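Local structure of peptidase S8 and S53, subtilisin, kexin, sedolisin (Mycobacterium smegmatis, 4KG7) at residues T351-A356 and A365-P370; S273-G278 and T316-A321; E93-L98 and S132-S137; D100-G105 and N136-A141; I190-L195 and V249-W254. The protein probably cleaves peptide bonds as a subtilisin-like serine endopeptidase, the mycosin MycP3 of the ESX-3 type VII secretion system. One frame throughout, in Å; residues are numbered along the deposited sequence. Where two conformers were deposited one is given.

In the fold
All five contacts involve loops of the subtilisin fold; contacts 2, 4 and 5 are buried, contacts 1 and 3 partly buried. Contact 2 lies closest to the chain's centre, bearing the predicted nucleophile S319, and packs by van der Waals touches alone. Contacts 3 and 4 share N136 and S137, and together they fix the loop that leads into helix 104-113 with its predicted catalytic H104, relying on salt bridges and serine hydroxyls. The weak S319-H104 bond connects contact 2 with contact 4. Contact 5 ties the start of helix 193-205 to a cis-proline turn with one indole-amide bond amid apolar groups. Contact 1, away from the predicted triad, relies on backbone bonds and bridging waters.

Contact 1: residues T351-A356 and A365-P370; sequences TAQGAA and AGMVDP
A352 and G354 pass V368 and G366 in opposite directions, with CA atoms 4.5 Å apart in both pairs, A352-V368 and G354-G366, though neither segment is a regular strand. Both belong to the connection between helices 341-350 and 370-375 of the subtilisin fold, and A352-A355 makes a type I beta turn. Q353 N gives a good bond to M367 O (2.9 Å, 158°). G354 N makes a weak, bent one to A365 O. G366 combines a positive phi with close passage by G354 N, a backbone shape that suits glycine, while A352 is small enough to nestle against the A365 methyl, CB to CB 4.0 Å.

Beyond the backbone bond, Q353 and M367 extend side by side in the same direction. The methionine chain bends at its last torsion (chi3 57°), which brings the methyl CE to 3.0 Å from Q353 OE1, a tight contact and not a hydrogen bond.

D369 completes the join. CG anti to the backbone N directs its carboxylate toward helix 370-375, where OD1 caps A372 N, and its CB leans on T351 O. Threonine has a hydroxyl to offer here: T351 OG1 is bonded to R347 O and also accepts a hydrogen bond from a water that in turn accepts from D369 N. A second water donates twice, to T351 O and to D369 OD2, at 2.7 Å from each.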
# COMPACT_ATOMS: atom_id res chain seq x y z
N THR A 351 12.83 -8.10 -12.51
CA THR A 351 12.74 -7.25 -13.72
C THR A 351 12.72 -5.76 -13.42
O THR A 351 12.61 -4.95 -14.33
CB THR A 351 11.49 -7.58 -14.58
OG1 THR A 351 10.28 -7.30 -13.85
CG2 THR A 351 11.50 -9.04 -15.01
N ALA A 352 12.86 -5.40 -12.16
CA ALA A 352 12.85 -3.97 -11.78
C ALA A 352 14.16 -3.31 -12.27
O ALA A 352 15.14 -4.00 -12.62
CB ALA A 352 12.68 -3.83 -10.28
N GLN A 353 14.16 -1.97 -12.28
CA GLN A 353 15.21 -1.22 -12.97
C GLN A 353 16.58 -1.37 -12.37
O GLN A 353 17.58 -1.27 -13.09
CB GLN A 353 14.79 0.25 -13.15
CG GLN A 353 13.59 0.28 -14.08
CD GLN A 353 13.29 1.60 -14.75
OE1 GLN A 353 13.83 2.64 -14.39
NE2 GLN A 353 12.43 1.55 -15.76
N GLY A 354 16.65 -1.68 -11.08
CA GLY A 354 17.92 -1.89 -10.40
C GLY A 354 18.17 -3.33 -9.95
O GLY A 354 18.92 -3.57 -9.01
N ALA A 355 17.55 -4.28 -10.64
CA ALA A 355 17.59 -5.69 -10.21
C ALA A 355 19.00 -6.30 -10.24
O ALA A 355 19.28 -7.27 -9.52
CB ALA A 355 16.63 -6.51 -11.05
N ALA A 356 19.90 -5.71 -11.03
CA ALA A 356 21.25 -6.23 -11.21
C ALA A 356 22.24 -5.68 -10.19
O ALA A 356 23.43 -6.00 -10.25
CB ALA A 356 21.73 -5.94 -12.62
N ALA A 365 14.91 -3.62 -5.24
CA ALA A 365 15.38 -3.89 -6.59
C ALA A 365 15.18 -2.72 -7.57
O ALA A 365 15.51 -2.83 -8.75
CB ALA A 365 14.71 -5.17 -7.12
N GLY A 366 14.68 -1.60 -7.09
CA GLY A 366 14.53 -0.40 -7.93
C GLY A 366 13.12 -0.25 -8.45
O GLY A 366 12.20 -1.00 -8.07
N MET A 367 12.93 0.73 -9.34
CA MET A 367 11.59 1.03 -9.86
C MET A 367 11.04 -0.16 -10.64
O MET A 367 11.70 -0.73 -11.51
CB MET A 367 11.57 2.28 -10.75
CG MET A 367 10.16 2.74 -11.15
SD MET A 367 10.30 4.34 -11.96
CE MET A 367 11.40 4.05 -13.33
N VAL A 368 9.81 -0.52 -10.31
CA VAL A 368 9.10 -1.57 -11.03
C VAL A 368 9.07 -1.24 -12.51
O VAL A 368 8.98 -0.06 -12.91
CB VAL A 368 7.67 -1.72 -10.44
CG1 VAL A 368 6.80 -0.49 -10.67
CG2 VAL A 368 6.98 -2.99 -10.91
N ASP A 369 9.13 -2.29 -13.33
CA ASP A 369 9.18 -2.13 -14.78
C ASP A 369 8.09 -3.03 -15.36
O ASP A 369 8.34 -4.21 -15.62
CB ASP A 369 10.56 -2.48 -15.33
CG ASP A 369 10.69 -2.20 -16.82
OD1 ASP A 369 9.67 -2.23 -17.56
OD2 ASP A 369 11.85 -2.02 -17.27
N PRO A 370 6.88 -2.48 -15.53
CA PRO A 370 5.75 -3.30 -15.92
C PRO A 370 5.93 -4.07 -17.22
O PRO A 370 5.61 -5.26 -17.27
CB PRO A 370 4.60 -2.29 -16.03
CG PRO A 370 4.97 -1.23 -15.09
CD PRO A 370 6.45 -1.12 -15.14
O HOH W 1 9.45 -4.95 -12.51
O HOH W 2 13.91 -3.33 -16.03

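Contact 2: residues S273-G278 and T316-A321; sequences SFTMAG and TGTSYA
F274 lays one end of its ring obliquely on the backbone ahead of S319, the predicted nucleophile of this subtilase. CE1 lies 3.6 Å from G317 CA, CZ is 3.8 Å from G317 N, and CE2 reaches T316 CB at 4.1 Å. A flat, apolar ring suits a bare glycine backbone, and G317 itself has a positive phi (152°), a conformation natural to glycine, at the N-cap of the helix. Beside the ring, T275 and T318 cross at about a right angle, with the T318 methyl CG2 3.3 Å from T275 OG1.

The polar ends of both threonines are occupied outside the pair. T275 OG1, anti to the backbone N (chi1 -153°), is bonded to A264 N. T318 OG1 is bonded to N216 OD1 and to G215 N, while its methyl branch faces T275. By analogy with subtilisin, N216 is probably the oxyanion-hole asparagine, which would make T318 a second-shell residue that orients it.

F274 and T318 both rest on A264 of strand 259-265. Helix 318-335 thus begins wedged between that strand and helix 104-113, where Y320 packs on S107 and L111, while M276 reaches across to strand 248-251.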
# COMPACT_ATOMS: atom_id res chain seq x y z
N SER A 273 13.18 11.67 -1.50
CA SER A 273 13.86 12.17 -0.30
C SER A 273 13.25 11.62 0.99
O SER A 273 13.97 11.44 2.00
CB SER A 273 13.82 13.68 -0.27
OG SER A 273 12.49 14.15 -0.24
N PHE A 274 11.93 11.39 0.97
CA PHE A 274 11.18 10.97 2.16
C PHE A 274 11.05 9.45 2.32
O PHE A 274 10.48 8.99 3.29
CB PHE A 274 9.78 11.59 2.12
CG PHE A 274 9.02 11.28 0.86
CD1 PHE A 274 8.40 10.04 0.68
CD2 PHE A 274 9.03 12.16 -0.21
CE1 PHE A 274 7.75 9.74 -0.50
CE2 PHE A 274 8.36 11.87 -1.40
CZ PHE A 274 7.72 10.65 -1.55
N THR A 275 11.57 8.66 1.39
CA THR A 275 11.29 7.22 1.46
C THR A 275 12.03 6.61 2.65
O THR A 275 13.22 6.86 2.83
CB THR A 275 11.51 6.52 0.11
OG1 THR A 275 10.68 5.35 0.02
CG2 THR A 275 12.95 6.16 -0.13
N MET A 276 11.33 5.79 3.43
CA MET A 276 11.93 5.25 4.67
C MET A 276 12.85 4.08 4.37
O MET A 276 12.38 3.05 3.86
CB MET A 276 10.84 4.78 5.62
CG MET A 276 11.38 4.27 6.95
SD MET A 276 10.00 3.73 7.97
CE MET A 276 10.88 2.73 9.17
N ALA A 277 14.11 4.17 4.77
CA ALA A 277 15.05 3.08 4.53
C ALA A 277 14.81 1.95 5.50
O ALA A 277 14.62 2.18 6.69
CB ALA A 277 16.47 3.56 4.71
N GLY A 278 14.85 0.73 5.00
CA GLY A 278 14.82 -0.44 5.86
C GLY A 278 15.28 -1.66 5.10
O GLY A 278 15.22 -1.69 3.86
N THR A 316 1.98 13.01 -2.02
CA THR A 316 3.28 12.33 -2.07
C THR A 316 3.31 11.26 -1.02
O THR A 316 2.75 11.42 0.07
CB THR A 316 4.49 13.25 -1.83
OG1 THR A 316 4.59 13.59 -0.42
CG2 THR A 316 4.40 14.43 -2.73
N GLY A 317 4.00 10.17 -1.33
CA GLY A 317 4.25 9.15 -0.32
C GLY A 317 4.41 7.75 -0.86
O GLY A 317 4.03 7.42 -1.99
N THR A 318 4.96 6.90 -0.01
CA THR A 318 5.10 5.49 -0.34
C THR A 318 3.75 4.82 -0.50
O THR A 318 3.68 3.76 -1.11
CB THR A 318 6.00 4.73 0.68
OG1 THR A 318 5.51 4.90 2.03
CG2 THR A 318 7.46 5.19 0.58
N SER A 319 2.70 5.40 0.09
CA SER A 319 1.37 4.82 -0.09
C SER A 319 1.03 4.71 -1.59
O SER A 319 0.47 3.69 -2.04
CB SER A 319 0.37 5.70 0.63
OG SER A 319 0.52 7.04 0.19
N TYR A 320 1.36 5.71 -2.35
CA TYR A 320 1.04 5.75 -3.78
C TYR A 320 1.93 4.83 -4.58
O TYR A 320 1.49 4.23 -5.55
CB TYR A 320 1.07 7.20 -4.28
CG TYR A 320 0.22 8.11 -3.41
CD1 TYR A 320 -1.14 7.90 -3.30
CD2 TYR A 320 0.78 9.13 -2.64
CE1 TYR A 320 -1.94 8.65 -2.46
CE2 TYR A 320 -0.02 9.90 -1.80
CZ TYR A 320 -1.37 9.66 -1.72
OH TYR A 320 -2.13 10.43 -0.87
N ALA A 321 3.20 4.72 -4.17
CA ALA A 321 4.16 3.80 -4.78
C ALA A 321 3.62 2.37 -4.64
O ALA A 321 3.63 1.58 -5.59
CB ALA A 321 5.51 3.94 -4.08

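Contact 3: residues E93-L98 and S132-S137; sequences ESTDGL and SIRQNS
E93 meets R134 at the end of strand 129-134, next to edge strand 85-90 in the parallel sheet of the subtilisin fold. Its OE1 accepts from R134 NH2 through the anti lone pair (2.9 Å, 153°), almost in the guanidinium plane, although the carboxylate is turned 55° from that plane. A water donates to the same oxygen and accepts from R134 NH1, closing a second route between the charges. R134 gets there by an extended start and a bend at chi3 (70°).

T95 brings OG1 to 3.9 Å from R134 NH2 without bonding it; that hydroxyl is bonded to D90 OD2 and also weakly accepts from G97 N. D96 turns the chain with an Asx turn, its OD1 taking L98 N from above the carboxylate plane at 2.8 Å. G97 follows with positive phi and, having no side chain to run into S132 O, passes close to the strand; G97 O then accepts from S132 OG at 2.6 Å. L98 ends the walk with an apolar touch, CD2 to S132 CB at 4.0 Å.

R134 NH2 has a second acidic partner in D90, so two carboxylates gather round one guanidinium and probably stabilise its positive charge in this buried setting. The short serine-to-carbonyl bond, for its part, satisfies a buried hydroxyl whose side chain lies about 6 Å from that of D73, the predicted aspartate of the charge relay.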
# COMPACT_ATOMS: atom_id res chain seq x y z
N GLU A 93 -16.10 2.23 11.74
CA GLU A 93 -17.54 2.25 11.99
C GLU A 93 -18.13 0.93 11.48
O GLU A 93 -17.43 -0.08 11.44
CB GLU A 93 -18.19 3.47 11.32
CG GLU A 93 -17.60 4.82 11.73
CD GLU A 93 -18.30 5.97 11.06
OE1 GLU A 93 -18.21 6.09 9.82
OE2 GLU A 93 -18.93 6.80 11.77
N SER A 94 -19.40 0.96 11.06
CA SER A 94 -20.09 -0.24 10.59
C SER A 94 -20.55 -0.08 9.15
O SER A 94 -21.56 -0.68 8.72
CB SER A 94 -21.28 -0.57 11.50
OG SER A 94 -22.18 0.52 11.59
N THR A 95 -19.81 0.72 8.39
CA THR A 95 -20.09 0.92 6.97
C THR A 95 -19.65 -0.30 6.17
O THR A 95 -19.07 -1.24 6.70
CB THR A 95 -19.41 2.21 6.39
OG1 THR A 95 -18.00 2.00 6.25
CG2 THR A 95 -19.68 3.42 7.26
N ASP A 96 -19.86 -0.22 4.86
CA ASP A 96 -19.52 -1.28 3.92
C ASP A 96 -18.11 -1.14 3.36
O ASP A 96 -17.68 -1.94 2.54
CB ASP A 96 -20.55 -1.31 2.78
CG ASP A 96 -20.67 0.01 2.02
OD1 ASP A 96 -19.93 0.98 2.32
OD2 ASP A 96 -21.57 0.07 1.14
N GLY A 97 -17.38 -0.13 3.80
CA GLY A 97 -16.07 0.10 3.26
C GLY A 97 -16.05 1.09 2.11
O GLY A 97 -14.97 1.40 1.58
N LEU A 98 -17.22 1.59 1.72
CA LEU A 98 -17.36 2.46 0.53
C LEU A 98 -17.60 3.92 0.92
O LEU A 98 -18.13 4.70 0.14
CB LEU A 98 -18.44 1.94 -0.41
CG LEU A 98 -18.22 0.51 -0.89
CD1 LEU A 98 -19.40 0.07 -1.72
CD2 LEU A 98 -16.89 0.41 -1.64
N SER A 132 -12.87 -2.83 -1.26
CA SER A 132 -12.46 -1.84 -0.26
C SER A 132 -12.78 -2.28 1.16
O SER A 132 -13.94 -2.50 1.49
CB SER A 132 -13.18 -0.53 -0.48
OG SER A 132 -12.79 0.37 0.52
N ILE A 133 -11.75 -2.38 1.99
CA ILE A 133 -11.89 -2.70 3.42
C ILE A 133 -11.35 -1.48 4.17
O ILE A 133 -10.16 -1.14 4.06
CB ILE A 133 -11.06 -3.94 3.82
CG1 ILE A 133 -11.57 -5.17 3.06
CG2 ILE A 133 -11.14 -4.19 5.31
CD1 ILE A 133 -10.65 -6.37 3.21
N ARG A 134 -12.21 -0.78 4.89
CA ARG A 134 -11.73 0.35 5.66
C ARG A 134 -11.14 -0.18 6.97
O ARG A 134 -11.84 -0.59 7.87
CB ARG A 134 -12.79 1.43 5.97
CG ARG A 134 -12.17 2.56 6.80
CD ARG A 134 -12.98 3.83 6.85
NE ARG A 134 -14.21 3.69 7.61
CZ ARG A 134 -15.02 4.70 7.88
NH1 ARG A 134 -14.71 5.93 7.52
NH2 ARG A 134 -16.15 4.48 8.57
N GLN A 135 -9.82 -0.16 7.05
CA GLN A 135 -9.09 -0.68 8.20
C GLN A 135 -8.66 0.39 9.16
O GLN A 135 -8.41 0.09 10.35
CB GLN A 135 -7.90 -1.54 7.70
CG GLN A 135 -7.03 -2.15 8.78
CD GLN A 135 -5.88 -1.25 9.21
OE1 GLN A 135 -5.44 -0.36 8.47
NE2 GLN A 135 -5.39 -1.45 10.44
N ASN A 136 -8.55 1.62 8.70
CA ASN A 136 -8.17 2.71 9.60
C ASN A 136 -8.56 4.06 9.11
O ASN A 136 -8.88 4.24 7.93
CB ASN A 136 -6.68 2.68 9.92
CG ASN A 136 -6.37 3.15 11.37
OD1 ASN A 136 -7.21 3.76 12.13
ND2 ASN A 136 -5.14 2.83 11.78
N SER A 137 -8.60 5.01 10.02
CA SER A 137 -8.80 6.42 9.68
C SER A 137 -8.30 7.24 10.84
O SER A 137 -8.74 7.02 11.96
CB SER A 137 -10.27 6.75 9.46
OG SER A 137 -10.41 8.19 9.42
O HOH W 3 -16.75 7.84 8.10

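Contact 4: residues D100-G105 and N136-A141; sequences DCDGHG and NSPRFA
D102 and S137 share a short hydrogen bond, S137 OG donating to the syn lone pair of D102 OD2 at 2.7 Å. It anchors the loop that leads into helix 104-113, the helix of the subtilisin fold that starts with the predicted catalytic H104. The same serine oxygen accepts from R139 N at 3.0 Å, an ST turn lying within the type I beta turn S137-F140. Serine suits the place because one hydroxyl can donate to D102 and accept from R139 N.

The other D102 oxygen, OD1, sits over a face of the R139 guanidinium, 3.2 Å from NH1. With the two planes 72° apart, the salt bridge is one of charge alone, and no N-H points at the oxygen. Chi1 (-60°) puts R139 CG 3.3 Å from D102 OD1, and the bend at chi2 (-67°) turns a guanidinium face to the same oxygen. P138 CD presses on it too. D100 OD1 takes D102 N, an Asx turn, and G103 N from one face of its carboxylate.

C101, disulfide-bonded to C32, rests its sulfur 4.0 Å from R139 CG; in an oblique Cys sulfur-aromatic contact, SG lies 4.2 Å from F140 CE1.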
# COMPACT_ATOMS: atom_id res chain seq x y z
N ASP A 100 -15.14 7.00 2.32
CA ASP A 100 -13.80 7.46 2.59
C ASP A 100 -13.83 8.89 3.15
O ASP A 100 -14.05 9.84 2.40
CB ASP A 100 -13.01 7.41 1.28
CG ASP A 100 -11.55 7.82 1.44
OD1 ASP A 100 -11.11 8.03 2.60
OD2 ASP A 100 -10.87 7.96 0.41
N CYS A 101 -13.57 9.00 4.44
CA CYS A 101 -13.59 10.28 5.15
C CYS A 101 -12.24 11.00 5.07
O CYS A 101 -12.09 12.11 5.55
CB CYS A 101 -13.99 9.99 6.61
SG CYS A 101 -14.24 11.36 7.78
N ASP A 102 -11.25 10.37 4.41
CA ASP A 102 -9.86 10.85 4.42
C ASP A 102 -9.34 11.21 3.04
O ASP A 102 -8.52 12.11 2.90
CB ASP A 102 -8.95 9.76 4.98
CG ASP A 102 -9.19 9.51 6.44
OD1 ASP A 102 -8.54 10.19 7.25
OD2 ASP A 102 -10.04 8.67 6.78
N GLY A 103 -9.77 10.49 2.03
CA GLY A 103 -9.33 10.72 0.66
C GLY A 103 -8.28 9.71 0.21
O GLY A 103 -8.00 9.56 -1.00
N HIS A 104 -7.65 9.06 1.18
CA HIS A 104 -6.44 8.29 0.91
C HIS A 104 -6.73 7.00 0.17
O HIS A 104 -6.15 6.69 -0.89
CB HIS A 104 -5.75 8.03 2.24
CG HIS A 104 -4.39 7.46 2.10
ND1 HIS A 104 -4.15 6.10 2.09
CD2 HIS A 104 -3.19 8.06 1.95
CE1 HIS A 104 -2.86 5.90 1.91
NE2 HIS A 104 -2.26 7.06 1.81
N GLY A 105 -7.69 6.24 0.70
CA GLY A 105 -8.12 5.00 0.06
C GLY A 105 -8.58 5.21 -1.37
O GLY A 105 -8.32 4.41 -2.27
N ASN A 136 -8.55 1.62 8.70
CA ASN A 136 -8.17 2.71 9.60
C ASN A 136 -8.56 4.06 9.11
O ASN A 136 -8.88 4.24 7.93
CB ASN A 136 -6.68 2.68 9.92
CG ASN A 136 -6.37 3.15 11.37
OD1 ASN A 136 -7.21 3.76 12.13
ND2 ASN A 136 -5.14 2.83 11.78
N SER A 137 -8.60 5.01 10.02
CA SER A 137 -8.80 6.42 9.68
C SER A 137 -8.30 7.24 10.84
O SER A 137 -8.74 7.02 11.96
CB SER A 137 -10.27 6.75 9.46
OG SER A 137 -10.41 8.19 9.42
N PRO A 138 -7.40 8.20 10.57
CA PRO A 138 -6.99 9.12 11.64
C PRO A 138 -8.04 10.12 12.04
O PRO A 138 -7.80 10.90 12.99
CB PRO A 138 -5.79 9.85 11.05
CG PRO A 138 -5.91 9.72 9.60
CD PRO A 138 -6.70 8.47 9.31
N ARG A 139 -9.17 10.14 11.34
CA ARG A 139 -10.27 11.03 11.70
C ARG A 139 -11.09 10.46 12.88
O ARG A 139 -12.01 11.12 13.36
CB ARG A 139 -11.21 11.26 10.52
CG ARG A 139 -10.57 11.88 9.30
CD ARG A 139 -10.13 13.30 9.56
NE ARG A 139 -9.36 13.83 8.45
CZ ARG A 139 -8.10 13.48 8.20
NH1 ARG A 139 -7.46 12.62 8.99
NH2 ARG A 139 -7.45 14.01 7.17
N PHE A 140 -10.78 9.23 13.30
CA PHE A 140 -11.54 8.55 14.35
C PHE A 140 -10.63 8.13 15.49
O PHE A 140 -9.43 7.91 15.32
CB PHE A 140 -12.24 7.31 13.80
CG PHE A 140 -13.37 7.63 12.88
CD1 PHE A 140 -13.12 8.08 11.59
CD2 PHE A 140 -14.69 7.49 13.29
CE1 PHE A 140 -14.15 8.40 10.73
CE2 PHE A 140 -15.73 7.79 12.41
CZ PHE A 140 -15.45 8.26 11.15
N ALA A 141 -11.23 8.03 16.66
CA ALA A 141 -10.56 7.54 17.85
C ALA A 141 -11.58 6.79 18.69
O ALA A 141 -12.78 6.94 18.48
CB ALA A 141 -10.00 8.71 18.64

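Contact 5: residues I190-L195 and V249-W254; sequences IDQSVL and VSIPSW
A cis-proline turn closes strand 248-251, the partner of strand 182-185 in a small antiparallel sheet of the subtilisin fold, and here Q192 and L195 at the start of helix 193-205 pack against it. The peptide before P252 is cis, as at the corresponding proline of subtilisin; the chain turns here, and W254 N bonds S250 O across the turn.

The indole closes the contact: W254 NE1 donates to Q192 OE1 at 2.9 Å with a fairly straight N-H (163°). The oxygen lies in the ring plane, yet the donor stands above the plane of the amide, 41° out of it. Q192 can span the gap because its chain is extended beyond CG, and glutamine suits the place by offering one oxygen to two indoles, since W255 NE1 also bonds OE1. Q192 NE2 lies against I251, 3.4 Å from CD1, and beside the indole, 3.6 Å from W254 CZ2.

Next to the amide the contact is apolar. L195 directs CD2 onto I251 CG2 at 3.6 Å, with P252 CB farther off. Branched aliphatic groups fill this seam between helix and strand, and both L195 and P252 also press on L161 of helix 150-170. The tryptophan is supported from its own segment as well: the V249 methyl CG1 sits over the centre of the W254 ring, 3.4 Å above its plane.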
# COMPACT_ATOMS: atom_id res chain seq x y z
N ILE A 190 6.31 -5.10 20.11
CA ILE A 190 5.72 -6.20 20.86
C ILE A 190 5.45 -7.34 19.88
O ILE A 190 5.48 -7.15 18.67
CB ILE A 190 4.39 -5.76 21.55
CG1 ILE A 190 4.57 -4.43 22.30
CG2 ILE A 190 3.88 -6.82 22.52
CD1 ILE A 190 5.75 -4.40 23.25
N ASP A 191 5.23 -8.52 20.42
CA ASP A 191 4.81 -9.68 19.65
C ASP A 191 3.77 -9.36 18.59
O ASP A 191 2.72 -8.81 18.88
CB ASP A 191 4.23 -10.73 20.58
CG ASP A 191 3.82 -11.97 19.84
OD1 ASP A 191 4.71 -12.79 19.51
OD2 ASP A 191 2.61 -12.11 19.56
N GLN A 192 4.09 -9.70 17.36
CA GLN A 192 3.15 -9.58 16.26
C GLN A 192 2.83 -10.94 15.69
O GLN A 192 2.57 -11.08 14.48
CB GLN A 192 3.73 -8.72 15.15
CG GLN A 192 4.01 -7.30 15.57
CD GLN A 192 4.57 -6.48 14.44
OE1 GLN A 192 4.46 -6.84 13.27
NE2 GLN A 192 5.17 -5.33 14.80
N SER A 193 2.82 -11.97 16.54
CA SER A 193 2.57 -13.33 16.06
C SER A 193 1.24 -13.47 15.29
O SER A 193 1.16 -14.19 14.33
CB SER A 193 2.62 -14.33 17.21
OG SER A 193 1.75 -13.93 18.26
N VAL A 194 0.19 -12.78 15.74
CA VAL A 194 -1.12 -12.90 15.08
C VAL A 194 -1.08 -12.27 13.69
O VAL A 194 -1.61 -12.80 12.71
CB VAL A 194 -2.27 -12.36 15.95
CG1 VAL A 194 -3.59 -12.39 15.19
CG2 VAL A 194 -2.37 -13.19 17.21
N LEU A 195 -0.48 -11.09 13.59
CA LEU A 195 -0.33 -10.43 12.29
C LEU A 195 0.55 -11.27 11.36
O LEU A 195 0.22 -11.45 10.17
CB LEU A 195 0.26 -9.01 12.48
CG LEU A 195 0.51 -8.21 11.18
CD1 LEU A 195 -0.75 -8.01 10.34
CD2 LEU A 195 1.14 -6.87 11.52
N VAL A 249 10.72 0.19 13.12
CA VAL A 249 10.11 -0.96 12.45
C VAL A 249 8.89 -0.52 11.67
O VAL A 249 7.97 0.04 12.24
CB VAL A 249 9.71 -2.05 13.46
CG1 VAL A 249 8.99 -3.20 12.79
CG2 VAL A 249 10.95 -2.56 14.19
N SER A 250 8.90 -0.78 10.37
CA SER A 250 7.77 -0.45 9.52
C SER A 250 6.87 -1.68 9.36
O SER A 250 7.34 -2.73 8.95
CB SER A 250 8.26 0.00 8.16
OG SER A 250 7.18 0.27 7.28
N ILE A 251 5.61 -1.52 9.72
CA ILE A 251 4.62 -2.60 9.82
C ILE A 251 3.54 -2.37 8.76
O ILE A 251 2.94 -1.28 8.69
CB ILE A 251 4.00 -2.62 11.23
CG1 ILE A 251 5.08 -2.73 12.33
CG2 ILE A 251 3.03 -3.77 11.38
CD1 ILE A 251 4.67 -2.14 13.65
N PRO A 252 3.19 -3.40 7.96
CA PRO A 252 3.67 -4.78 7.99
C PRO A 252 4.89 -5.11 7.11
O PRO A 252 5.24 -6.28 6.96
CB PRO A 252 2.44 -5.53 7.48
CG PRO A 252 1.93 -4.63 6.40
CD PRO A 252 2.11 -3.24 6.97
N SER A 253 5.56 -4.10 6.56
CA SER A 253 6.73 -4.33 5.69
C SER A 253 7.77 -5.27 6.24
O SER A 253 8.38 -6.03 5.49
CB SER A 253 7.42 -3.01 5.32
OG SER A 253 6.72 -2.32 4.32
N TRP A 254 8.02 -5.22 7.54
CA TRP A 254 9.10 -6.05 8.08
C TRP A 254 8.80 -7.54 8.04
O TRP A 254 9.70 -8.34 8.20
CB TRP A 254 9.56 -5.57 9.43
CG TRP A 254 8.71 -5.99 10.57
CD1 TRP A 254 7.35 -6.01 10.64
CD2 TRP A 254 9.20 -6.43 11.82
NE1 TRP A 254 6.96 -6.45 11.89
CE2 TRP A 254 8.07 -6.70 12.63
CE3 TRP A 254 10.48 -6.60 12.36
CZ2 TRP A 254 8.19 -7.16 13.95
CZ3 TRP A 254 10.61 -7.06 13.67
CH2 TRP A 254 9.46 -7.33 14.45